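Local coordinates for protein homospermidine synthase (Legionella pneumophila subsp. pneumophila str. Philadelphia 1, PDB 2PH5) that probably makes the polyamine homospermidine and binds nicotinamide-adenine-dinucleotide in a Rossmann-type part of its fold, at residues A27-I32 and V53-Q58; F332-K335 and P341-K344; R383-Y388 and K431-K436. All coordinates share one frame; numbering follows the deposited sequence.

Overall arrangement
Contact 1 is buried and contacts 2 and 3 are partly buried. Contact 1 joins two helices of the Rossmann-type part, with aliphatic side chains and no polar bond between its segments. Contact 2 lies about 30 Å from it, centre to centre. It closes a loop onto helix 325-336, and a carboxylate lies among its touching groups. Contact 3 sets the end of helix 379-385 against an aromatic ring in the loop before strand 436-442. Contacts 1 and 3 touch, chiefly through Y388, which packs on V55 and Q58. The 383-388 segment thus meets helices 23-35 and 55-59, whereas contact 2 touches neither of the others.

Contact 1: residues A27-I32 and V53-Q58; sequences ALMPLI and VDVAQQ
M29 and V55 meet through aliphatic groups, and no ring or other flat side chain lies between them. The contact belongs to the Rossmann fold of the NAD-binding part. Helix 23-35 follows strand 16-19 and a turn consistent with the GxGxxG pattern of Rossmann folds. Helix 55-59 follows the neighbouring parallel strand, 43-47. M29 is modelled as selenomethionine. Its CG lies 3.7 Å from CG1 of V55, and its CB is 3.9 Å from the same methyl. V55 puts CG1 opposite its own backbone N (chi1 -179°), which carries this methyl to M29. The two side chains cross obliquely. No hydrogen bond joins the segments, so the joint rests on apolar packing. Around it, M29 also packs on Y59 and V61, and V55 on Y388. The side chain of M29 comes within about 4 Å of that of F21, a residue of the NAD site. The contact therefore lies close to the NAD-binding turn, without M29 touching its glycines. Beyond CG the M29 chain bends at chi2 (-70°) and again at chi3. This carries its end past V55 to the next residue of the short helix, where CE stops 4.0 Å from CA of A56.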
ATOM      1  N   ALA A  27      -9.174  25.751  -7.825  1.00 22.79           N
ATOM      2  CA  ALA A  27      -7.836  25.857  -8.394  1.00 23.48           C
ATOM      3  C   ALA A  27      -7.799  26.606  -9.722  1.00 23.97           C
ATOM      4  O   ALA A  27      -6.734  27.018 -10.173  1.00 24.62           O
ATOM      5  CB  ALA A  27      -7.235  24.471  -8.562  1.00 21.77           C
ATOM      6  N   LEU A  28      -8.960  26.777 -10.344  1.00 24.24           N
ATOM      7  CA  LEU A  28      -9.043  27.460 -11.628  1.00 24.13           C
ATOM      8  C   LEU A  28      -9.016  28.976 -11.467  1.00 25.93           C
ATOM      9  O   LEU A  28      -8.401  29.679 -12.264  1.00 25.63           O
ATOM     10  CB  LEU A  28     -10.331  27.066 -12.343  1.00 22.14           C
ATOM     11  CG  LEU A  28     -10.294  26.874 -13.864  1.00 23.13           C
ATOM     12  CD1 LEU A  28     -11.712  26.939 -14.397  1.00 21.55           C
ATOM     13  CD2 LEU A  28      -9.451  27.924 -14.528  1.00 22.67           C
HETATM   14  N   MSE A  29      -9.680  29.467 -10.426  1.00 28.47           N
HETATM   15  CA  MSE A  29      -9.775  30.897 -10.156  1.00 32.83           C
HETATM   16  C   MSE A  29      -8.533  31.708 -10.498  1.00 32.14           C
HETATM   17  O   MSE A  29      -8.596  32.639 -11.303  1.00 33.67           O
HETATM   18  CB  MSE A  29     -10.143  31.126  -8.696  1.00 39.22           C
HETATM   19  CG  MSE A  29     -11.575  30.800  -8.389  1.00 46.40           C
HETATM   20 SE   MSE A  29     -12.749  32.086  -9.196  1.00 60.03          SE
HETATM   21  CE  MSE A  29     -13.233  33.075  -7.606  1.00 50.60           C
ATOM     22  N   PRO A  30      -7.387  31.369  -9.890  1.00 30.72           N
ATOM     23  CA  PRO A  30      -6.140  32.088 -10.151  1.00 29.58           C
ATOM     24  C   PRO A  30      -5.773  32.211 -11.632  1.00 29.18           C
ATOM     25  O   PRO A  30      -5.373  33.284 -12.086  1.00 30.04           O
ATOM     26  CB  PRO A  30      -5.112  31.272  -9.378  1.00 28.48           C
ATOM     27  CG  PRO A  30      -5.905  30.750  -8.231  1.00 28.31           C
ATOM     28  CD  PRO A  30      -7.170  30.309  -8.889  1.00 29.66           C
ATOM     29  N   LEU A  31      -5.909  31.119 -12.381  1.00 27.40           N
ATOM     30  CA  LEU A  31      -5.555  31.120 -13.800  1.00 26.17           C
ATOM     31  C   LEU A  31      -6.459  31.994 -14.671  1.00 25.50           C
ATOM     32  O   LEU A  31      -6.032  32.504 -15.705  1.00 24.84           O
ATOM     33  CB  LEU A  31      -5.527  29.680 -14.354  1.00 24.05           C
ATOM     34  CG  LEU A  31      -4.268  28.838 -14.089  1.00 22.71           C
ATOM     35  CD1 LEU A  31      -4.092  28.658 -12.602  1.00 21.19           C
ATOM     36  CD2 LEU A  31      -4.365  27.474 -14.775  1.00 22.48           C
ATOM     37  N   ILE A  32      -7.704  32.174 -14.254  1.00 26.93           N
ATOM     38  CA  ILE A  32      -8.629  32.991 -15.021  1.00 28.91           C
ATOM     39  C   ILE A  32      -8.270  34.472 -14.908  1.00 32.25           C
ATOM     40  O   ILE A  32      -8.284  35.207 -15.899  1.00 32.55           O
ATOM     41  CB  ILE A  32     -10.058  32.788 -14.534  1.00 27.04           C
ATOM     42  CG1 ILE A  32     -10.389  31.294 -14.541  1.00 26.45           C
ATOM     43  CG2 ILE A  32     -11.016  33.561 -15.424  1.00 27.47           C
ATOM     44  CD1 ILE A  32     -11.747  30.961 -13.973  1.00 26.85           C
ATOM     45  N   VAL A  53     -13.024  27.218   2.468  1.00 53.75           N
ATOM     46  CA  VAL A  53     -11.972  28.005   1.844  1.00 51.42           C
ATOM     47  C   VAL A  53     -12.494  29.388   1.458  1.00 48.03           C
ATOM     48  O   VAL A  53     -13.684  29.570   1.191  1.00 47.02           O
ATOM     49  CB  VAL A  53     -11.405  27.279   0.597  1.00 51.96           C
ATOM     50  CG1 VAL A  53     -12.334  27.472  -0.591  1.00 53.75           C
ATOM     51  CG2 VAL A  53     -10.007  27.785   0.289  1.00 53.74           C
ATOM     52  N   ASP A  54     -11.596  30.363   1.431  1.00 44.67           N
ATOM     53  CA  ASP A  54     -11.980  31.724   1.103  1.00 42.81           C
ATOM     54  C   ASP A  54     -11.523  32.186  -0.277  1.00 38.55           C
ATOM     55  O   ASP A  54     -11.282  33.377  -0.487  1.00 38.78           O
ATOM     56  CB  ASP A  54     -11.440  32.674   2.178  1.00 46.17           C
ATOM     57  CG  ASP A  54      -9.966  32.446   2.475  1.00 48.70           C
ATOM     58  OD1 ASP A  54      -9.121  32.728   1.598  1.00 49.31           O
ATOM     59  OD2 ASP A  54      -9.651  31.978   3.591  1.00 52.02           O
ATOM     60  N   VAL A  55     -11.428  31.253  -1.219  1.00 33.05           N
ATOM     61  CA  VAL A  55     -10.990  31.580  -2.573  1.00 30.23           C
ATOM     62  C   VAL A  55     -11.911  32.621  -3.223  1.00 27.31           C
ATOM     63  O   VAL A  55     -11.444  33.653  -3.722  1.00 26.29           O
ATOM     64  CB  VAL A  55     -10.919  30.297  -3.454  1.00 30.06           C
ATOM     65  CG1 VAL A  55     -10.441  30.632  -4.864  1.00 28.16           C
ATOM     66  CG2 VAL A  55      -9.979  29.305  -2.809  1.00 28.12           C
ATOM     67  N   ALA A  56     -13.214  32.363  -3.201  1.00 23.83           N
ATOM     68  CA  ALA A  56     -14.167  33.305  -3.772  1.00 24.10           C
ATOM     69  C   ALA A  56     -14.048  34.690  -3.125  1.00 24.44           C
ATOM     70  O   ALA A  56     -14.076  35.705  -3.818  1.00 22.81           O
ATOM     71  CB  ALA A  56     -15.580  32.776  -3.614  1.00 22.13           C
ATOM     72  N   GLN A  57     -13.892  34.728  -1.803  1.00 25.99           N
ATOM     73  CA  GLN A  57     -13.788  36.002  -1.100  1.00 27.86           C
ATOM     74  C   GLN A  57     -12.513  36.781  -1.422  1.00 26.61           C
ATOM     75  O   GLN A  57     -12.523  38.011  -1.440  1.00 25.68           O
ATOM     76  CB  GLN A  57     -13.882  35.804   0.414  1.00 31.66           C
ATOM     77  CG  GLN A  57     -15.207  35.265   0.902  1.00 37.86           C
ATOM     78  CD  GLN A  57     -15.225  33.750   0.987  1.00 44.15           C
ATOM     79  OE1 GLN A  57     -14.804  33.058   0.055  1.00 47.77           O
ATOM     80  NE2 GLN A  57     -15.721  33.226   2.108  1.00 45.47           N
ATOM     81  N   GLN A  58     -11.422  36.069  -1.677  1.00 25.81           N
ATOM     82  CA  GLN A  58     -10.159  36.718  -1.992  1.00 26.19           C
ATOM     83  C   GLN A  58     -10.222  37.416  -3.339  1.00 25.99           C
ATOM     84  O   GLN A  58      -9.621  38.474  -3.527  1.00 25.36           O
ATOM     85  CB  GLN A  58      -9.022  35.700  -1.997  1.00 26.57           C
ATOM     86  CG  GLN A  58      -8.801  35.029  -0.651  1.00 28.05           C
ATOM     87  CD  GLN A  58      -8.108  35.924   0.364  1.00 28.89           C
ATOM     88  OE1 GLN A  58      -7.932  35.538   1.523  1.00 27.72           O
ATOM     89  NE2 GLN A  58      -7.705  37.118  -0.065  1.00 28.30           N
TER

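Contact 2: residues F332-K335 and P341-K344; sequences FELK and PQNK
A helix-loop-strand connection brings E333 and L334 of helix 325-336 against P341 and Q342. The chain leaves the helix, loops back alongside its last turn and enters strand 344-347. The whole unit belongs to the saccharopine dehydrogenase C-terminal family region and lies away from the NAD-binding residues. The backbones come closest at L334 and P341, whose CA atoms are 5.7 Å apart. Here the contact is van der Waals, a methyl against the proline backbone. CD2 of L334 reaches the start of the loop, 3.8 Å from N of P341. The same methyl is 4.0 Å from CA of P341. L334 is buried, while P341 is exposed and forms the outer margin of the contact.

The second half is made by E333 and Q342. E333 runs out from the helix as a straight arm, with CG opposite the backbone N (chi1 173°) and an extended chi2 of 176°. The arm brings its carboxylate beside the side chain of Q342. OE1 of E333 is 3.4 Å from CG of Q342. The carboxylate and the amide stand almost at right angles, their planes 87° apart. The polar end of E333 is held mainly from elsewhere: a salt bridge from OE1 to K217 and a hydrogen bond to OE2 from the backbone N of G220 grip both carboxylate oxygens and would fix the rotation of the group. Q342 also packs on F222, and K344 pairs through its backbone with F222, so the loop leads directly into strand pairing. At the glutamine, CD lies 3.5 Å from OE1 of E333.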
ATOM      1  N   PHE A 332      -5.364   0.936   0.018  1.00 22.84           N
ATOM      2  CA  PHE A 332      -5.076  -0.243   0.832  1.00 24.26           C
ATOM      3  C   PHE A 332      -6.156  -0.404   1.909  1.00 25.86           C
ATOM      4  O   PHE A 332      -6.697  -1.499   2.099  1.00 25.91           O
ATOM      5  CB  PHE A 332      -3.680  -0.115   1.461  1.00 25.93           C
ATOM      6  CG  PHE A 332      -3.315  -1.238   2.403  1.00 32.29           C
ATOM      7  CD1 PHE A 332      -3.699  -1.195   3.746  1.00 34.37           C
ATOM      8  CD2 PHE A 332      -2.572  -2.331   1.954  1.00 34.97           C
ATOM      9  CE1 PHE A 332      -3.346  -2.222   4.630  1.00 33.76           C
ATOM     10  CE2 PHE A 332      -2.217  -3.364   2.834  1.00 35.41           C
ATOM     11  CZ  PHE A 332      -2.606  -3.305   4.174  1.00 33.88           C
ATOM     12  N   GLU A 333      -6.478   0.696   2.592  1.00 24.73           N
ATOM     13  CA  GLU A 333      -7.491   0.702   3.645  1.00 23.81           C
ATOM     14  C   GLU A 333      -8.894   0.438   3.078  1.00 24.59           C
ATOM     15  O   GLU A 333      -9.726  -0.184   3.740  1.00 26.03           O
ATOM     16  CB  GLU A 333      -7.444   2.048   4.390  1.00 23.98           C
ATOM     17  CG  GLU A 333      -8.545   2.286   5.414  1.00 26.31           C
ATOM     18  CD  GLU A 333      -8.371   3.609   6.168  1.00 29.87           C
ATOM     19  OE1 GLU A 333      -8.210   4.664   5.510  1.00 30.01           O
ATOM     20  OE2 GLU A 333      -8.396   3.598   7.425  1.00 29.93           O
ATOM     21  N   LEU A 334      -9.133   0.903   1.849  1.00 24.84           N
ATOM     22  CA  LEU A 334     -10.409   0.734   1.142  1.00 22.80           C
ATOM     23  C   LEU A 334     -10.676  -0.754   0.949  1.00 24.10           C
ATOM     24  O   LEU A 334     -11.740  -1.257   1.309  1.00 24.34           O
ATOM     25  CB  LEU A 334     -10.340   1.407  -0.232  1.00 20.85           C
ATOM     26  CG  LEU A 334     -11.596   1.818  -1.019  1.00 22.95           C
ATOM     27  CD1 LEU A 334     -11.366   1.476  -2.487  1.00 19.95           C
ATOM     28  CD2 LEU A 334     -12.851   1.150  -0.503  1.00 19.51           C
ATOM     29  N   LYS A 335      -9.701  -1.452   0.369  1.00 25.05           N
ATOM     30  CA  LYS A 335      -9.812  -2.889   0.137  1.00 25.47           C
ATOM     31  C   LYS A 335      -9.942  -3.582   1.486  1.00 24.48           C
ATOM     32  O   LYS A 335     -10.722  -4.522   1.637  1.00 24.76           O
ATOM     33  CB  LYS A 335      -8.567  -3.426  -0.578  1.00 25.75           C
ATOM     34  CG  LYS A 335      -8.343  -2.870  -1.964  1.00 26.77           C
ATOM     35  CD  LYS A 335      -7.000  -3.298  -2.510  1.00 25.46           C
ATOM     36  CE  LYS A 335      -6.833  -2.775  -3.923  1.00 27.15           C
ATOM     37  NZ  LYS A 335      -5.517  -3.117  -4.542  1.00 28.01           N
ATOM     38  N   PRO A 341     -16.043   2.449   1.180  1.00 27.34           N
ATOM     39  CA  PRO A 341     -15.297   3.704   1.281  1.00 27.58           C
ATOM     40  C   PRO A 341     -15.305   4.300   2.686  1.00 27.08           C
ATOM     41  O   PRO A 341     -16.305   4.227   3.403  1.00 27.12           O
ATOM     42  CB  PRO A 341     -15.982   4.599   0.245  1.00 28.39           C
ATOM     43  CG  PRO A 341     -17.373   4.046   0.175  1.00 28.77           C
ATOM     44  CD  PRO A 341     -17.140   2.562   0.206  1.00 27.20           C
ATOM     45  N   GLN A 342     -14.166   4.869   3.074  1.00 26.94           N
ATOM     46  CA  GLN A 342     -14.001   5.490   4.384  1.00 26.55           C
ATOM     47  C   GLN A 342     -15.104   6.522   4.587  1.00 28.37           C
ATOM     48  O   GLN A 342     -15.560   7.146   3.632  1.00 28.44           O
ATOM     49  CB  GLN A 342     -12.641   6.194   4.474  1.00 24.56           C
ATOM     50  CG  GLN A 342     -11.408   5.293   4.485  1.00 22.14           C
ATOM     51  CD  GLN A 342     -10.793   5.070   3.110  1.00 23.58           C
ATOM     52  OE1 GLN A 342      -9.573   4.939   2.983  1.00 21.04           O
ATOM     53  NE2 GLN A 342     -11.631   5.012   2.078  1.00 21.67           N
ATOM     54  N   ASN A 343     -15.530   6.708   5.831  1.00 30.84           N
ATOM     55  CA  ASN A 343     -16.583   7.676   6.112  1.00 33.58           C
ATOM     56  C   ASN A 343     -16.081   9.118   5.997  1.00 33.94           C
ATOM     57  O   ASN A 343     -16.870  10.065   6.075  1.00 33.94           O
ATOM     58  CB  ASN A 343     -17.172   7.434   7.508  1.00 35.58           C
ATOM     59  CG  ASN A 343     -17.866   6.086   7.618  1.00 40.62           C
ATOM     60  OD1 ASN A 343     -18.551   5.651   6.685  1.00 41.97           O
ATOM     61  ND2 ASN A 343     -17.707   5.423   8.761  1.00 41.91           N
ATOM     62  N   LYS A 344     -14.778   9.285   5.788  1.00 32.65           N
ATOM     63  CA  LYS A 344     -14.207  10.621   5.684  1.00 32.45           C
ATOM     64  C   LYS A 344     -13.273  10.776   4.479  1.00 31.79           C
ATOM     65  O   LYS A 344     -12.533   9.858   4.141  1.00 32.69           O
ATOM     66  CB  LYS A 344     -13.458  10.938   6.978  1.00 34.23           C
ATOM     67  CG  LYS A 344     -13.583  12.359   7.434  1.00 39.00           C
ATOM     68  CD  LYS A 344     -12.888  13.287   6.455  1.00 42.99           C
ATOM     69  CE  LYS A 344     -13.538  14.669   6.438  1.00 43.83           C
ATOM     70  NZ  LYS A 344     -14.916  14.618   5.851  1.00 42.43           N
TER

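Contact 3: residues R383-Y388 and K431-K436; sequences RQIAPY and KPYLGK
I385 and Y433 make the apolar part of this contact. CG2 of I385 approaches CD1 of the Y433 ring at 3.6 Å. The next ring atom, CE1 of Y433, is 3.9 Å from the same methyl. The methyl meets the ring at a slant, on its CD1-CE1 side. I385 lies at the end of helix 379-385 and points its side chain toward the loop. Its CG2 stands opposite the backbone N, and its CG1 lies beside that N (chi1 -76°). This rotation turns CG2 to the ring, while CG1 leads CD1 to the backbone of P432, the residue before Y433.

The second kind of contact is between a methyl and a backbone carbonyl. CD1 of I385 rests 3.7 Å from O of P432. This is van der Waals contact, and no hydrogen bond crosses between the segments.

Hydrogen bonds act within the loop and outward from it. The short 3-10 turn at residues 431-433 is closed by a bond from N of L434 to O of K431, 3.2 Å long. The carbonyl of L434 accepts from the hydroxyl of S375. The hydroxyl of Y433 has a weak hydrogen bond with E34.

Helix 379-385 follows strand 370-378. The contact brings the end of this helix against the loop that enters the outermost strand, 436-442, the antiparallel neighbour of 370-378 in the mixed sheet. Helix 391-408 completes the packing: L394 touches both I385 and Y433, and A398 touches Y433. On the Rossmann side, L31 and K35 of helix 23-35 pack on Y433, while P387 and Y388 rest on P30 of that helix and on Y59 of helix 55-59.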
ATOM      1  N   ARG A 383       3.480  26.161  -6.320  1.00 32.49           N
ATOM      2  CA  ARG A 383       3.098  27.176  -5.348  1.00 33.75           C
ATOM      3  C   ARG A 383       3.599  28.562  -5.713  1.00 34.64           C
ATOM      4  O   ARG A 383       2.984  29.563  -5.350  1.00 36.44           O
ATOM      5  CB  ARG A 383       3.595  26.793  -3.954  1.00 31.94           C
ATOM      6  CG  ARG A 383       2.669  25.831  -3.250  1.00 30.41           C
ATOM      7  CD  ARG A 383       3.277  25.249  -1.993  1.00 27.74           C
ATOM      8  NE  ARG A 383       2.327  24.353  -1.337  1.00 25.02           N
ATOM      9  CZ  ARG A 383       2.652  23.434  -0.432  1.00 24.18           C
ATOM     10  NH1 ARG A 383       3.918  23.278  -0.064  1.00 22.19           N
ATOM     11  NH2 ARG A 383       1.705  22.672   0.102  1.00 22.02           N
ATOM     12  N   GLN A 384       4.711  28.641  -6.427  1.00 35.27           N
ATOM     13  CA  GLN A 384       5.198  29.954  -6.800  1.00 36.89           C
ATOM     14  C   GLN A 384       4.435  30.428  -8.036  1.00 34.38           C
ATOM     15  O   GLN A 384       4.354  31.626  -8.302  1.00 35.16           O
ATOM     16  CB  GLN A 384       6.709  29.926  -7.066  1.00 39.15           C
ATOM     17  CG  GLN A 384       7.114  29.137  -8.275  1.00 45.12           C
ATOM     18  CD  GLN A 384       8.587  29.323  -8.637  1.00 49.40           C
ATOM     19  OE1 GLN A 384       9.480  29.073  -7.816  1.00 50.13           O
ATOM     20  NE2 GLN A 384       8.847  29.754  -9.877  1.00 48.13           N
ATOM     21  N   ILE A 385       3.849  29.478  -8.763  1.00 31.65           N
ATOM     22  CA  ILE A 385       3.085  29.763  -9.979  1.00 27.28           C
ATOM     23  C   ILE A 385       1.634  30.164  -9.707  1.00 26.84           C
ATOM     24  O   ILE A 385       1.082  31.016 -10.404  1.00 28.69           O
ATOM     25  CB  ILE A 385       3.083  28.537 -10.930  1.00 26.35           C
ATOM     26  CG1 ILE A 385       4.436  28.425 -11.640  1.00 25.30           C
ATOM     27  CG2 ILE A 385       1.959  28.651 -11.948  1.00 24.98           C
ATOM     28  CD1 ILE A 385       4.621  27.124 -12.412  1.00 25.66           C
ATOM     29  N   ALA A 386       1.018  29.551  -8.701  1.00 23.67           N
ATOM     30  CA  ALA A 386      -0.370  29.859  -8.380  1.00 23.12           C
ATOM     31  C   ALA A 386      -0.832  29.327  -7.026  1.00 22.23           C
ATOM     32  O   ALA A 386      -0.444  28.234  -6.606  1.00 21.69           O
ATOM     33  CB  ALA A 386      -1.279  29.317  -9.476  1.00 22.75           C
ATOM     34  N   PRO A 387      -1.678  30.101  -6.327  1.00 20.13           N
ATOM     35  CA  PRO A 387      -2.194  29.691  -5.021  1.00 20.14           C
ATOM     36  C   PRO A 387      -3.335  28.686  -5.202  1.00 19.95           C
ATOM     37  O   PRO A 387      -3.762  28.410  -6.332  1.00 18.61           O
ATOM     38  CB  PRO A 387      -2.685  31.006  -4.431  1.00 18.67           C
ATOM     39  CG  PRO A 387      -3.227  31.708  -5.633  1.00 15.41           C
ATOM     40  CD  PRO A 387      -2.146  31.459  -6.667  1.00 19.09           C
ATOM     41  N   TYR A 388      -3.822  28.152  -4.086  1.00 19.49           N
ATOM     42  CA  TYR A 388      -4.928  27.194  -4.097  1.00 21.04           C
ATOM     43  C   TYR A 388      -4.661  26.087  -5.112  1.00 20.63           C
ATOM     44  O   TYR A 388      -5.569  25.624  -5.801  1.00 19.04           O
ATOM     45  CB  TYR A 388      -6.222  27.926  -4.456  1.00 19.77           C
ATOM     46  CG  TYR A 388      -6.415  29.190  -3.661  1.00 22.85           C
ATOM     47  CD1 TYR A 388      -6.666  29.138  -2.293  1.00 24.09           C
ATOM     48  CD2 TYR A 388      -6.304  30.446  -4.267  1.00 23.72           C
ATOM     49  CE1 TYR A 388      -6.801  30.301  -1.540  1.00 25.24           C
ATOM     50  CE2 TYR A 388      -6.437  31.622  -3.520  1.00 23.54           C
ATOM     51  CZ  TYR A 388      -6.686  31.537  -2.156  1.00 24.37           C
ATOM     52  OH  TYR A 388      -6.818  32.669  -1.385  1.00 27.95           O
ATOM     53  N   LYS A 431       2.164  25.029 -21.064  1.00 27.68           N
ATOM     54  CA  LYS A 431       3.574  24.783 -20.759  1.00 30.00           C
ATOM     55  C   LYS A 431       4.134  25.570 -19.576  1.00 30.30           C
ATOM     56  O   LYS A 431       4.891  25.038 -18.777  1.00 30.91           O
ATOM     57  CB  LYS A 431       4.413  25.057 -22.011  1.00 31.30           C
ATOM     58  CG  LYS A 431       5.549  24.078 -22.237  1.00 32.94           C
ATOM     59  CD  LYS A 431       5.811  23.878 -23.734  1.00 33.78           C
ATOM     60  CE  LYS A 431       6.839  22.765 -23.992  1.00 34.73           C
ATOM     61  NZ  LYS A 431       7.026  22.427 -25.436  1.00 30.96           N
ATOM     62  N   PRO A 432       3.778  26.858 -19.462  1.00 32.55           N
ATOM     63  CA  PRO A 432       4.277  27.677 -18.348  1.00 32.23           C
ATOM     64  C   PRO A 432       3.700  27.256 -17.007  1.00 32.54           C
ATOM     65  O   PRO A 432       4.086  27.775 -15.964  1.00 34.01           O
ATOM     66  CB  PRO A 432       3.829  29.087 -18.728  1.00 31.65           C
ATOM     67  CG  PRO A 432       3.851  29.049 -20.221  1.00 32.99           C
ATOM     68  CD  PRO A 432       3.190  27.715 -20.507  1.00 32.62           C
ATOM     69  N   TYR A 433       2.776  26.304 -17.045  1.00 32.86           N
ATOM     70  CA  TYR A 433       2.110  25.824 -15.841  1.00 32.34           C
ATOM     71  C   TYR A 433       2.451  24.375 -15.519  1.00 31.25           C
ATOM     72  O   TYR A 433       2.025  23.852 -14.490  1.00 32.80           O
ATOM     73  CB  TYR A 433       0.595  25.933 -16.026  1.00 35.11           C
ATOM     74  CG  TYR A 433       0.048  27.341 -16.034  1.00 37.05           C
ATOM     75  CD1 TYR A 433      -0.097  28.054 -14.848  1.00 38.32           C
ATOM     76  CD2 TYR A 433      -0.353  27.951 -17.224  1.00 38.60           C
ATOM     77  CE1 TYR A 433      -0.631  29.336 -14.838  1.00 40.96           C
ATOM     78  CE2 TYR A 433      -0.889  29.240 -17.229  1.00 41.37           C
ATOM     79  CZ  TYR A 433      -1.026  29.927 -16.027  1.00 42.15           C
ATOM     80  OH  TYR A 433      -1.559  31.198 -16.002  1.00 42.54           O
ATOM     81  N   LEU A 434       3.229  23.735 -16.386  1.00 28.06           N
ATOM     82  CA  LEU A 434       3.556  22.323 -16.214  1.00 27.17           C
ATOM     83  C   LEU A 434       4.978  21.983 -15.764  1.00 27.15           C
ATOM     84  O   LEU A 434       5.392  20.824 -15.823  1.00 24.95           O
ATOM     85  CB  LEU A 434       3.231  21.589 -17.521  1.00 25.36           C
ATOM     86  CG  LEU A 434       1.800  21.812 -18.036  1.00 21.70           C
ATOM     87  CD1 LEU A 434       1.584  21.081 -19.357  1.00 24.33           C
ATOM     88  CD2 LEU A 434       0.821  21.318 -17.001  1.00 20.18           C
ATOM     89  N   GLY A 435       5.714  22.986 -15.298  1.00 28.25           N
ATOM     90  CA  GLY A 435       7.073  22.753 -14.850  1.00 29.99           C
ATOM     91  C   GLY A 435       7.941  22.311 -16.011  1.00 31.26           C
ATOM     92  O   GLY A 435       7.866  22.875 -17.108  1.00 31.99           O
ATOM     93  N   LYS A 436       8.776  21.309 -15.777  1.00 31.57           N
ATOM     94  CA  LYS A 436       9.624  20.809 -16.839  1.00 33.49           C
ATOM     95  C   LYS A 436       8.825  19.805 -17.659  1.00 31.96           C
ATOM     96  O   LYS A 436       8.299  18.830 -17.127  1.00 29.77           O
ATOM     97  CB  LYS A 436      10.878  20.153 -16.264  1.00 36.53           C
ATOM     98  CG  LYS A 436      10.603  19.093 -15.234  1.00 42.24           C
ATOM     99  CD  LYS A 436      11.903  18.541 -14.666  1.00 48.39           C
ATOM    100  CE  LYS A 436      12.784  17.944 -15.760  1.00 50.97           C
ATOM    101  NZ  LYS A 436      13.911  17.145 -15.183  1.00 53.14           N
TER